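Local coordinates for protein putative isomerase YbhH (Escherichia coli, PDB 6OTV) that probably acts as an isomerase of the PrpF family, a branch of the diaminopimelate epimerase-like clan, with its substrate not established, at residues L317-S322 / A333-T338; I130-Q135 / V159-L164; A37-G42 / A78-H83. All coordinates share one frame; numbering follows the deposited sequence.

Contact 1 (L317-S322 / A333-T338); sequences LDVHLS and ASVIRT. With EDO (1,2-ethanediol), chain E; EDO (1,2-ethanediol), chain O.
Val319 lies at the apolar centre of this strand pair, between Ala333 and Val335. Its CG1 touches Ala333 CB, and its CG2 sits 4.0 Å from Val335 CG2. The two valines cross obliquely. On one side of this centre the Leu321 CD2 methyl lies 3.6 Å from Ala333 CB. At the other end Leu317 lies nearly at right angles to Val335. Its CG is anti to the backbone N (chi1 -165°), which brings the branch over, and chi2 of -97° splits the methyls, CD1 against the Val335 methyls and CD2 against Arg337. Leu317 CD2 covers one face of the Arg337 guanidinium, 3.3 Å from Arg337 NH2. The Arg337 chain bends at chi2 and chi3, and its NE donates a nearly straight bond (172°) to Ile336 O within its own strand. Its NH1 is held by Asn95. Helix 279-290 packs on the same apolar face.

The two segments belong to a beta hairpin, strands 315-322 and 332-344. On its other edge strand 332-344 pairs with strand 158-163. His320 and Ser334 form the hydrogen-bonded antiparallel pair. His320 N donates to Ser334 O, and Ser334 N returns the bond to His320 O, each at 2.8 Å. Toward Leu317 and Arg337 the strands diverge. A water enters there and accepts a bond from Ile336 N.

Asp318, His320 and Ser334 make the polar side of the pair. In the His320 conformer described, Ser334 OG lies near the ring plane at its edge, 3.7 Å from His320 ND1. A second water, in the plane of that ring, bridges His320 ND1 and Ser334 OG. Asp318 OD1 takes bonds from Asn307 and Asn309.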
ATOM      1  N   LEU A 317      19.817 -14.584  11.636  1.00 45.81           N
ATOM      2  CA  LEU A 317      18.519 -14.266  11.055  1.00 41.95           C
ATOM      3  C   LEU A 317      18.687 -14.074   9.557  1.00 39.71           C
ATOM      4  O   LEU A 317      19.601 -13.370   9.119  1.00 40.67           O
ATOM      5  CB  LEU A 317      17.929 -13.007  11.704  1.00 34.89           C
ATOM      6  CG  LEU A 317      16.444 -12.692  11.511  1.00 44.17           C
ATOM      7  CD1 LEU A 317      16.253 -11.706  10.383  1.00 52.66           C
ATOM      8  CD2 LEU A 317      15.632 -13.956  11.259  1.00 47.29           C
ATOM      9  N   ASP A 318      17.814 -14.710   8.777  1.00 33.63           N
ATOM     10  CA  ASP A 318      17.834 -14.588   7.324  1.00 32.93           C
ATOM     11  C   ASP A 318      16.913 -13.458   6.882  1.00 34.35           C
ATOM     12  O   ASP A 318      15.742 -13.412   7.273  1.00 30.62           O
ATOM     13  CB  ASP A 318      17.404 -15.899   6.663  1.00 45.83           C
ATOM     14  CG  ASP A 318      18.510 -16.940   6.647  1.00 62.33           C
ATOM     15  OD1 ASP A 318      19.674 -16.574   6.376  1.00 59.53           O
ATOM     16  OD2 ASP A 318      18.211 -18.125   6.905  1.00 73.75           O
ATOM     17  N   VAL A 319      17.445 -12.545   6.075  1.00 27.32           N
ATOM     18  CA  VAL A 319      16.665 -11.477   5.461  1.00 26.60           C
ATOM     19  C   VAL A 319      16.787 -11.625   3.953  1.00 30.47           C
ATOM     20  O   VAL A 319      17.900 -11.674   3.418  1.00 31.47           O
ATOM     21  CB  VAL A 319      17.136 -10.079   5.901  1.00 28.32           C
ATOM     22  CG1 VAL A 319      16.240  -9.004   5.287  1.00 26.22           C
ATOM     23  CG2 VAL A 319      17.157  -9.964   7.416  1.00 25.58           C
ATOM     24  N   HIS A 320      15.647 -11.721   3.276  0.52 29.05           N
ATOM     25  CA  HIS A 320      15.618 -11.780   1.821  0.52 30.05           C
ATOM     26  C   HIS A 320      15.418 -10.372   1.278  0.52 30.92           C
ATOM     27  O   HIS A 320      14.436  -9.702   1.617  0.52 35.45           O
ATOM     28  CB  HIS A 320      14.511 -12.709   1.324  0.52 31.47           C
ATOM     29  CG  HIS A 320      14.487 -12.869  -0.164  0.52 38.19           C
ATOM     30  ND1 HIS A 320      13.596 -12.195  -0.972  0.52 40.58           N
ATOM     31  CD2 HIS A 320      15.255 -13.616  -0.993  0.52 40.50           C
ATOM     32  CE1 HIS A 320      13.811 -12.526  -2.233  0.52 38.25           C
ATOM     33  NE2 HIS A 320      14.813 -13.386  -2.273  0.52 31.57           N
ATOM     34  N   LEU A 321      16.355  -9.923   0.453  1.00 31.44           N
ATOM     35  CA  LEU A 321      16.282  -8.623  -0.193  1.00 30.87           C
ATOM     36  C   LEU A 321      15.923  -8.784  -1.666  1.00 42.65           C
ATOM     37  O   LEU A 321      16.150  -9.831  -2.277  1.00 49.76           O
ATOM     38  CB  LEU A 321      17.607  -7.869  -0.060  1.00 32.54           C
ATOM     39  CG  LEU A 321      17.911  -7.261   1.307  1.00 42.59           C
ATOM     40  CD1 LEU A 321      19.083  -6.306   1.197  1.00 45.77           C
ATOM     41  CD2 LEU A 321      16.692  -6.541   1.853  1.00 40.75           C
ATOM     42  N   SER A 322      15.363  -7.718  -2.229  1.00 40.97           N
ATOM     43  CA  SER A 322      14.856  -7.721  -3.594  1.00 34.84           C
ATOM     44  C   SER A 322      14.616  -6.279  -4.015  1.00 45.07           C
ATOM     45  O   SER A 322      14.239  -5.438  -3.195  1.00 43.83           O
ATOM     46  CB  SER A 322      13.563  -8.539  -3.700  1.00 42.16           C
ATOM     47  OG  SER A 322      12.833  -8.205  -4.866  1.00 64.19           O
ATOM     48  N   ALA A 333      12.392  -5.880   1.623  1.00 29.48           N
ATOM     49  CA  ALA A 333      12.957  -6.859   2.542  1.00 28.99           C
ATOM     50  C   ALA A 333      11.858  -7.762   3.081  1.00 32.29           C
ATOM     51  O   ALA A 333      10.751  -7.300   3.377  1.00 30.62           O
ATOM     52  CB  ALA A 333      13.676  -6.177   3.710  1.00 28.48           C
ATOM     53  N   SER A 334      12.167  -9.049   3.213  1.00 28.70           N
ATOM     54  CA  SER A 334      11.232 -10.003   3.787  1.00 28.90           C
ATOM     55  C   SER A 334      11.980 -10.943   4.720  1.00 31.72           C
ATOM     56  O   SER A 334      13.173 -11.204   4.546  1.00 28.51           O
ATOM     57  CB  SER A 334      10.493 -10.802   2.703  1.00 29.22           C
ATOM     58  OG  SER A 334      11.401 -11.523   1.890  1.00 55.71           O
ATOM     59  N   VAL A 335      11.263 -11.442   5.721  1.00 29.98           N
ATOM     60  CA  VAL A 335      11.814 -12.339   6.728  1.00 34.44           C
ATOM     61  C   VAL A 335      10.822 -13.473   6.944  1.00 38.26           C
ATOM     62  O   VAL A 335       9.604 -13.269   6.873  1.00 37.58           O
ATOM     63  CB  VAL A 335      12.110 -11.588   8.047  1.00 40.89           C
ATOM     64  CG1 VAL A 335      12.450 -12.557   9.165  1.00 48.56           C
ATOM     65  CG2 VAL A 335      13.251 -10.597   7.848  1.00 39.78           C
ATOM     66  N   ILE A 336      11.341 -14.677   7.180  1.00 36.71           N
ATOM     67  CA  ILE A 336      10.524 -15.828   7.544  1.00 40.85           C
ATOM     68  C   ILE A 336      10.511 -15.949   9.061  1.00 38.04           C
ATOM     69  O   ILE A 336      11.564 -15.884   9.708  1.00 37.27           O
ATOM     70  CB  ILE A 336      11.048 -17.120   6.895  1.00 37.97           C
ATOM     71  CG1 ILE A 336      11.110 -16.981   5.370  1.00 34.61           C
ATOM     72  CG2 ILE A 336      10.169 -18.307   7.292  1.00 28.64           C
ATOM     73  CD1 ILE A 336       9.755 -16.905   4.700  1.00 28.63           C
ATOM     74  N   ARG A 337       9.324 -16.115   9.630  1.00 32.08           N
ATOM     75  CA  ARG A 337       9.162 -16.420  11.044  1.00 30.82           C
ATOM     76  C   ARG A 337       8.240 -17.623  11.173  1.00 32.65           C
ATOM     77  O   ARG A 337       7.789 -18.199  10.178  1.00 26.50           O
ATOM     78  CB  ARG A 337       8.597 -15.221  11.821  1.00 26.03           C
ATOM     79  CG  ARG A 337       9.415 -13.940  11.732  1.00 28.35           C
ATOM     80  CD  ARG A 337      10.492 -13.883  12.802  1.00 31.54           C
ATOM     81  NE  ARG A 337      11.603 -14.779  12.505  1.00 33.88           N
ATOM     82  CZ  ARG A 337      12.590 -15.045  13.351  1.00 39.63           C
ATOM     83  NH1 ARG A 337      12.604 -14.487  14.555  1.00 38.05           N
ATOM     84  NH2 ARG A 337      13.561 -15.875  12.995  1.00 39.47           N
ATOM     85  N   THR A 338       7.965 -18.014  12.412  1.00 33.73           N
ATOM     86  CA  THR A 338       6.928 -18.989  12.704  1.00 32.65           C
ATOM     87  C   THR A 338       6.086 -18.461  13.854  1.00 31.72           C
ATOM     88  O   THR A 338       6.522 -17.604  14.628  1.00 33.02           O
ATOM     89  CB  THR A 338       7.495 -20.370  13.070  1.00 33.96           C
ATOM     90  OG1 THR A 338       8.117 -20.304  14.361  1.00 34.59           O
ATOM     91  CG2 THR A 338       8.517 -20.838  12.033  1.00 31.09           C
TER
HETATM   92  C1  EDO E 403       9.153 -23.434  14.835  0.60 14.08           C
HETATM   93  O1  EDO E 403       9.666 -22.099  14.812  0.60 13.07           O
HETATM   94  C2  EDO E 403       8.746 -23.765  16.263  0.60 19.87           C
HETATM   95  O2  EDO E 403       8.456 -25.157  16.427  0.60 13.96           O
HETATM   96  C1  EDO O 413       9.996  -3.726  -5.883  1.00 46.36           C
HETATM   97  O1  EDO O 413      11.264  -3.059  -5.845  1.00 36.53           O
HETATM   98  C2  EDO O 413       9.981  -4.918  -4.929  1.00 42.36           C
HETATM   99  O2  EDO O 413      10.871  -5.936  -5.405  1.00 47.38           O
HETATM  100  O   HOH W   1      14.168 -15.284   7.256  1.00 33.99           O
HETATM  101  O   HOH W   2      11.756  -9.902  -0.879  1.00 47.01           O

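Contact 2 (I130-Q135 / V159-L164); sequences IEADVQ and VALTFL. With EDO (1,2-ethanediol), chain D.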
ATOM      1  N   ILE A 130       3.229  -3.886   6.509  1.00 30.11           N
ATOM      2  CA  ILE A 130       3.855  -5.193   6.344  1.00 32.34           C
ATOM      3  C   ILE A 130       2.825  -6.154   5.773  1.00 33.69           C
ATOM      4  O   ILE A 130       1.664  -6.158   6.198  1.00 32.93           O
ATOM      5  CB  ILE A 130       4.416  -5.742   7.676  1.00 31.65           C
ATOM      6  CG1 ILE A 130       5.343  -4.723   8.346  1.00 32.93           C
ATOM      7  CG2 ILE A 130       5.159  -7.051   7.446  1.00 28.41           C
ATOM      8  CD1 ILE A 130       4.667  -3.902   9.422  1.00 26.93           C
ATOM      9  N   GLU A 131       3.243  -6.968   4.809  1.00 28.24           N
ATOM     10  CA  GLU A 131       2.409  -8.049   4.306  1.00 31.85           C
ATOM     11  C   GLU A 131       2.827  -9.353   4.973  1.00 35.72           C
ATOM     12  O   GLU A 131       4.017  -9.678   5.022  1.00 32.04           O
ATOM     13  CB  GLU A 131       2.502  -8.185   2.785  1.00 29.83           C
ATOM     14  CG  GLU A 131       1.782  -9.427   2.268  1.00 36.48           C
ATOM     15  CD  GLU A 131       1.633  -9.461   0.756  1.00 43.81           C
ATOM     16  OE1 GLU A 131       1.682  -8.389   0.116  1.00 44.38           O
ATOM     17  OE2 GLU A 131       1.457 -10.572   0.211  1.00 41.55           O
ATOM     18  N   ALA A 132       1.847 -10.086   5.491  1.00 26.62           N
ATOM     19  CA  ALA A 132       2.060 -11.411   6.051  1.00 29.14           C
ATOM     20  C   ALA A 132       1.399 -12.441   5.148  1.00 33.97           C
ATOM     21  O   ALA A 132       0.234 -12.286   4.768  1.00 39.73           O
ATOM     22  CB  ALA A 132       1.498 -11.511   7.471  1.00 25.79           C
ATOM     23  N   ASP A 133       2.144 -13.484   4.801  1.00 30.41           N
ATOM     24  CA  ASP A 133       1.639 -14.579   3.983  1.00 34.26           C
ATOM     25  C   ASP A 133       1.472 -15.795   4.884  1.00 27.78           C
ATOM     26  O   ASP A 133       2.461 -16.390   5.328  1.00 29.27           O
ATOM     27  CB  ASP A 133       2.577 -14.856   2.812  1.00 35.07           C
ATOM     28  CG  ASP A 133       2.696 -13.664   1.880  1.00 36.00           C
ATOM     29  OD1 ASP A 133       1.676 -12.970   1.672  1.00 35.76           O
ATOM     30  OD2 ASP A 133       3.805 -13.410   1.366  1.00 38.35           O
ATOM     31  N   VAL A 134       0.222 -16.151   5.157  1.00 28.55           N
ATOM     32  CA  VAL A 134      -0.123 -17.177   6.131  1.00 28.73           C
ATOM     33  C   VAL A 134      -0.469 -18.462   5.394  1.00 31.88           C
ATOM     34  O   VAL A 134      -1.236 -18.444   4.424  1.00 38.50           O
ATOM     35  CB  VAL A 134      -1.294 -16.722   7.016  1.00 29.24           C
ATOM     36  CG1 VAL A 134      -1.674 -17.815   8.003  1.00 31.87           C
ATOM     37  CG2 VAL A 134      -0.942 -15.422   7.735  1.00 28.46           C
ATOM     38  N   GLN A 135       0.095 -19.575   5.853  1.00 32.39           N
ATOM     39  CA  GLN A 135      -0.277 -20.891   5.341  1.00 29.42           C
ATOM     40  C   GLN A 135      -1.728 -21.174   5.713  1.00 35.12           C
ATOM     41  O   GLN A 135      -2.059 -21.324   6.895  1.00 32.20           O
ATOM     42  CB  GLN A 135       0.652 -21.958   5.909  1.00 33.43           C
ATOM     43  CG  GLN A 135       2.118 -21.750   5.575  1.00 45.40           C
ATOM     44  CD  GLN A 135       2.387 -21.828   4.087  1.00 58.28           C
ATOM     45  OE1 GLN A 135       1.739 -22.586   3.367  1.00 67.55           O
ATOM     46  NE2 GLN A 135       3.342 -21.035   3.615  1.00 61.68           N
ATOM     47  N   VAL A 159       5.763 -18.253   8.279  1.00 27.16           N
ATOM     48  CA  VAL A 159       5.002 -17.061   7.925  1.00 26.78           C
ATOM     49  C   VAL A 159       5.978 -16.051   7.340  1.00 31.23           C
ATOM     50  O   VAL A 159       7.018 -15.761   7.944  1.00 28.18           O
ATOM     51  CB  VAL A 159       4.237 -16.473   9.128  1.00 34.85           C
ATOM     52  CG1 VAL A 159       5.143 -16.324  10.338  1.00 31.45           C
ATOM     53  CG2 VAL A 159       3.613 -15.133   8.757  1.00 32.85           C
ATOM     54  N   ALA A 160       5.658 -15.544   6.154  1.00 29.05           N
ATOM     55  CA  ALA A 160       6.511 -14.587   5.464  1.00 31.64           C
ATOM     56  C   ALA A 160       6.063 -13.170   5.795  1.00 31.05           C
ATOM     57  O   ALA A 160       4.878 -12.845   5.679  1.00 38.09           O
ATOM     58  CB  ALA A 160       6.474 -14.823   3.953  1.00 28.57           C
ATOM     59  N   LEU A 161       7.012 -12.338   6.219  1.00 32.93           N
ATOM     60  CA  LEU A 161       6.752 -10.949   6.584  1.00 27.25           C
ATOM     61  C   LEU A 161       7.541 -10.058   5.636  1.00 38.76           C
ATOM     62  O   LEU A 161       8.776 -10.042   5.681  1.00 34.78           O
ATOM     63  CB  LEU A 161       7.142 -10.680   8.037  1.00 27.28           C
ATOM     64  CG  LEU A 161       6.465 -11.539   9.104  1.00 30.19           C
ATOM     65  CD1 LEU A 161       6.963 -11.150  10.484  1.00 26.06           C
ATOM     66  CD2 LEU A 161       4.944 -11.415   9.019  1.00 25.86           C
ATOM     67  N   THR A 162       6.833  -9.319   4.786  1.00 30.89           N
ATOM     68  CA  THR A 162       7.442  -8.439   3.795  1.00 28.68           C
ATOM     69  C   THR A 162       7.160  -6.988   4.165  1.00 37.95           C
ATOM     70  O   THR A 162       5.996  -6.577   4.245  1.00 37.57           O
ATOM     71  CB  THR A 162       6.911  -8.743   2.396  1.00 36.57           C
ATOM     72  OG1 THR A 162       7.135 -10.124   2.091  1.00 32.79           O
ATOM     73  CG2 THR A 162       7.620  -7.882   1.361  1.00 34.40           C
ATOM     74  N   PHE A 163       8.224  -6.216   4.370  1.00 33.13           N
ATOM     75  CA  PHE A 163       8.109  -4.813   4.745  1.00 37.89           C
ATOM     76  C   PHE A 163       7.957  -3.955   3.494  1.00 38.52           C
ATOM     77  O   PHE A 163       8.746  -4.073   2.550  1.00 39.98           O
ATOM     78  CB  PHE A 163       9.323  -4.385   5.572  1.00 29.35           C
ATOM     79  CG  PHE A 163       9.326  -4.955   6.968  1.00 37.70           C
ATOM     80  CD1 PHE A 163       9.475  -6.321   7.174  1.00 40.78           C
ATOM     81  CD2 PHE A 163       9.167  -4.131   8.071  1.00 32.36           C
ATOM     82  CE1 PHE A 163       9.464  -6.853   8.454  1.00 39.61           C
ATOM     83  CE2 PHE A 163       9.160  -4.658   9.356  1.00 36.81           C
ATOM     84  CZ  PHE A 163       9.307  -6.020   9.546  1.00 33.38           C
ATOM     85  N   LEU A 164       6.941  -3.092   3.492  1.00 37.32           N
ATOM     86  CA  LEU A 164       6.486  -2.427   2.276  1.00 39.12           C
ATOM     87  C   LEU A 164       6.953  -0.983   2.144  1.00 34.51           C
ATOM     88  O   LEU A 164       7.096  -0.497   1.017  1.00 35.60           O
ATOM     89  CB  LEU A 164       4.955  -2.468   2.205  1.00 38.53           C
ATOM     90  CG  LEU A 164       4.350  -3.867   2.340  1.00 35.95           C
ATOM     91  CD1 LEU A 164       2.831  -3.804   2.385  1.00 29.43           C
ATOM     92  CD2 LEU A 164       4.827  -4.768   1.209  1.00 37.95           C
TER
HETATM   93  C1  EDO D 402      10.951   0.221   1.236  1.00 65.12           C
HETATM   94  O1  EDO D 402      10.329   1.186   0.384  1.00 71.52           O
HETATM   95  C2  EDO D 402      10.171  -1.087   1.161  1.00 62.16           C
HETATM   96  O2  EDO D 402      10.443  -1.899   2.308  1.00 55.45           O
HETATM   97  O   HOH W   3       5.132 -11.571   2.941  1.00 29.91           O
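Strands 130-135 and 159-163 run antiparallel, their axes 4.6 Å apart at closest, with hydrogen-bonded pairs at Glu131-Thr162, where both bonds are sound, and at Asp133-Ala160, where the bond from Ala160 N to Asp133 O is weak.

Ile130 and Phe163 lie side by side and point the same way. Ile130 CG1 sits over one face of the Phe163 ring, 4.0 Å from its centroid, in a CH-pi contact offset toward the rim. Ile130 CG1 is beside its own backbone N (chi1 -53°), which leaves CG2 to reach Leu161 CB. Ala132 CB then meets Leu161 CD2 at 3.8 Å. Helix 94-106 packs against this face through Leu97 and Ser98. Past the strand end, Leu164 folds back so that CD1 touches the backbone of Ile130 and Glu131. It also packs on Pro69 of the second subunit.

The face of Glu131, Asp133 and Thr162 is largely polar, with Ala160 CB set against Asp133, 4.0 Å from Asp133 OD2. A water lies 2.6 Å from Thr162 OG1 and also contacts Glu131 O and Asp133 OD2. Glu131 extends its carboxylate to Arg118 and Arg120 of the neighbouring strand in two salt bridges. Glu131 OE2 comes within 2.8 Å of Asp133 OD1. That spacing would be unfavourable if both acids were ionised, so a shifted ionisation of one of them is possible. Arg118 and Arg120 probably ease the negative charge gathered here.

Contact 3 (A37-G42 / A78-H83); sequences AIMGSG and AQVIVH. With PO4 (phosphate ion), chain J.
The end of helix 28-39 meets the end of strand 73-80 here, and the chain beyond each runs on alongside the other. Met39, the last helical residue, lies across Val80 at about a right angle. Met39 CB is 3.7 Å from Val80 CG1, and Met39 CG packs on Val80 CG2. Gly40 then leaves the helix with positive phi (82°), a backbone conformation in which a CB would press on the preceding carbonyl.

Ser41 follows, with OG anti to its backbone N (chi1 177°). This sends the hydroxyl to Ile81 O, to which it donates a bond of 2.6 Å. Ser41 CB also touches Val80 CG1. One residue on, Gly42 N donates to Val82 O at 2.9 Å, from well out of the carbonyl plane.

The main-chain N-H groups of Val82 and His83 bind a phosphate, probably from the crystallisation liquor. Val82 N bonds O3 at 3.0 Å, and His83 N bonds O1 at 2.9 Å. In the His83 conformer described, Val82 CG1 lies over one face of the ring, whose ND1 bonds Asp44. Two successive main-chain N-H groups turned to one anion form a backbone anion site just past strand 73-80.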
ATOM      1  N   ALA A  37      -2.642  -5.789  34.045  1.00 30.71           N
ATOM      2  CA  ALA A  37      -3.335  -6.839  34.782  1.00 30.44           C
ATOM      3  C   ALA A  37      -3.361  -8.151  34.009  1.00 31.73           C
ATOM      4  O   ALA A  37      -3.384  -9.226  34.620  1.00 35.03           O
ATOM      5  CB  ALA A  37      -4.759  -6.396  35.119  1.00 28.22           C
ATOM      6  N   ILE A  38      -3.368  -8.090  32.675  1.00 26.24           N
ATOM      7  CA  ILE A  38      -3.343  -9.320  31.891  1.00 29.65           C
ATOM      8  C   ILE A  38      -2.005 -10.028  32.056  1.00 28.75           C
ATOM      9  O   ILE A  38      -1.951 -11.250  32.243  1.00 32.88           O
ATOM     10  CB  ILE A  38      -3.650  -9.026  30.410  1.00 29.77           C
ATOM     11  CG1 ILE A  38      -5.091  -8.539  30.244  1.00 29.03           C
ATOM     12  CG2 ILE A  38      -3.427 -10.267  29.560  1.00 24.68           C
ATOM     13  CD1 ILE A  38      -5.453  -8.207  28.808  1.00 25.81           C
ATOM     14  N   MET A  39      -0.907  -9.272  32.013  1.00 25.22           N
ATOM     15  CA  MET A  39       0.429  -9.852  32.055  1.00 24.97           C
ATOM     16  C   MET A  39       0.922 -10.132  33.464  1.00 35.53           C
ATOM     17  O   MET A  39       1.822 -10.961  33.633  1.00 39.50           O
ATOM     18  CB  MET A  39       1.425  -8.922  31.368  1.00 29.63           C
ATOM     19  CG  MET A  39       1.141  -8.743  29.912  1.00 44.46           C
ATOM     20  SD  MET A  39       1.099 -10.350  29.116  1.00 52.60           S
ATOM     21  CE  MET A  39      -0.201 -10.027  27.993  1.00 24.07           C
ATOM     22  N   GLY A  40       0.372  -9.463  34.470  1.00 31.56           N
ATOM     23  CA  GLY A  40       0.934  -9.559  35.801  1.00 32.53           C
ATOM     24  C   GLY A  40       2.114  -8.637  36.001  1.00 32.69           C
ATOM     25  O   GLY A  40       3.059  -8.991  36.717  1.00 34.31           O
ATOM     26  N   SER A  41       2.088  -7.464  35.370  1.00 33.56           N
ATOM     27  CA  SER A  41       3.165  -6.493  35.509  1.00 28.98           C
ATOM     28  C   SER A  41       3.373  -6.110  36.969  1.00 32.74           C
ATOM     29  O   SER A  41       2.416  -5.946  37.730  1.00 35.80           O
ATOM     30  CB  SER A  41       2.849  -5.247  34.681  1.00 28.69           C
ATOM     31  OG  SER A  41       3.849  -4.257  34.841  1.00 38.93           O
ATOM     32  N   GLY A  42       4.640  -5.967  37.357  1.00 39.93           N
ATOM     33  CA  GLY A  42       5.010  -5.557  38.697  1.00 34.74           C
ATOM     34  C   GLY A  42       5.651  -6.639  39.538  1.00 34.01           C
ATOM     35  O   GLY A  42       6.069  -6.353  40.665  1.00 44.25           O
ATOM     36  N   ALA A  78       2.406  -3.306  22.282  1.00 25.90           N
ATOM     37  CA  ALA A  78       2.666  -2.747  23.601  1.00 33.50           C
ATOM     38  C   ALA A  78       3.614  -3.667  24.351  1.00 34.51           C
ATOM     39  O   ALA A  78       3.426  -4.887  24.360  1.00 37.01           O
ATOM     40  CB  ALA A  78       1.367  -2.560  24.397  1.00 26.48           C
ATOM     41  N   GLN A  79       4.636  -3.080  24.968  1.00 34.72           N
ATOM     42  CA  GLN A  79       5.548  -3.798  25.849  1.00 29.04           C
ATOM     43  C   GLN A  79       5.089  -3.588  27.286  1.00 36.40           C
ATOM     44  O   GLN A  79       5.016  -2.448  27.759  1.00 32.81           O
ATOM     45  CB  GLN A  79       6.987  -3.311  25.663  1.00 27.09           C
ATOM     46  CG  GLN A  79       8.028  -4.059  26.494  1.00 27.24           C
ATOM     47  CD  GLN A  79       8.320  -5.452  25.963  1.00 33.26           C
ATOM     48  OE1 GLN A  79       8.433  -5.658  24.755  1.00 35.88           O
ATOM     49  NE2 GLN A  79       8.442  -6.418  26.866  1.00 34.85           N
ATOM     50  N   VAL A  80       4.762  -4.676  27.974  1.00 26.38           N
ATOM     51  CA  VAL A  80       4.316  -4.615  29.360  1.00 28.74           C
ATOM     52  C   VAL A  80       5.529  -4.894  30.234  1.00 30.99           C
ATOM     53  O   VAL A  80       6.045  -6.017  30.257  1.00 27.84           O
ATOM     54  CB  VAL A  80       3.174  -5.600  29.639  1.00 34.28           C
ATOM     55  CG1 VAL A  80       2.733  -5.512  31.090  1.00 29.33           C
ATOM     56  CG2 VAL A  80       1.998  -5.315  28.713  1.00 27.97           C
ATOM     57  N   ILE A  81       5.993  -3.860  30.941  1.00 31.87           N
ATOM     58  CA  ILE A  81       7.205  -3.982  31.737  1.00 29.75           C
ATOM     59  C   ILE A  81       6.988  -5.000  32.855  1.00 36.95           C
ATOM     60  O   ILE A  81       5.884  -5.140  33.398  1.00 32.11           O
ATOM     61  CB  ILE A  81       7.609  -2.606  32.293  1.00 39.42           C
ATOM     62  CG1 ILE A  81       7.672  -1.586  31.154  1.00 44.72           C
ATOM     63  CG2 ILE A  81       8.951  -2.675  32.995  1.00 29.92           C
ATOM     64  CD1 ILE A  81       8.647  -1.972  30.045  1.00 36.41           C
ATOM     65  N   VAL A  82       8.051  -5.731  33.187  1.00 35.95           N
ATOM     66  CA  VAL A  82       7.955  -6.815  34.160  1.00 37.60           C
ATOM     67  C   VAL A  82       8.151  -6.318  35.588  1.00 38.99           C
ATOM     68  O   VAL A  82       7.298  -6.536  36.454  1.00 38.26           O
ATOM     69  CB  VAL A  82       8.973  -7.927  33.833  1.00 33.08           C
ATOM     70  CG1 VAL A  82       8.986  -8.970  34.943  1.00 30.34           C
ATOM     71  CG2 VAL A  82       8.650  -8.572  32.491  1.00 27.18           C
ATOM     72  N   HIS A  83       9.264  -5.636  35.859  0.50 36.90           N
ATOM     73  CA  HIS A  83       9.625  -5.294  37.231  0.50 39.79           C
ATOM     74  C   HIS A  83       8.932  -4.038  37.749  0.50 41.43           C
ATOM     75  O   HIS A  83       9.096  -3.707  38.927  0.50 42.97           O
ATOM     76  CB  HIS A  83      11.147  -5.147  37.343  0.50 37.37           C
ATOM     77  CG  HIS A  83      11.896  -6.386  36.959  0.50 41.21           C
ATOM     78  ND1 HIS A  83      11.876  -7.534  37.722  0.50 41.99           N
ATOM     79  CD2 HIS A  83      12.675  -6.662  35.886  0.50 43.19           C
ATOM     80  CE1 HIS A  83      12.614  -8.463  37.138  0.50 41.39           C
ATOM     81  NE2 HIS A  83      13.110  -7.959  36.023  0.50 42.22           N
TER
HETATM   82  P   PO4 J 408      11.630  -5.368  32.304  1.00 72.50           P
HETATM   83  O1  PO4 J 408      11.139  -5.339  33.730  1.00 71.16           O
HETATM   84  O2  PO4 J 408      12.588  -6.523  32.126  1.00 65.37           O
HETATM   85  O3  PO4 J 408      10.454  -5.537  31.371  1.00 67.85           O
HETATM   86  O4  PO4 J 408      12.330  -4.065  31.997  1.00 81.43           O

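Overall arrangement
Contacts 1 and 2 are buried antiparallel strand pairs, whereas contact 3 is only partly buried. The first two have centres 9 Å apart and touch, because strands 332-344 and 158-163 are neighbours. Probable backbone hydrogen bonds join Val335 O to Leu161 N and Arg337 O to Val159 N. Both have one apolar face under a helix, 279-290 for contact 1 and 94-106 for contact 2, and a polar face with bound water. Contact 3 lies about 30 Å from contact 1 and 28 Å from contact 2, centre to centre. It has no paired strands. A helix end and a strand end meet through one apolar patch and two hydrogen bonds to the carbonyls of Ile81 and Val82.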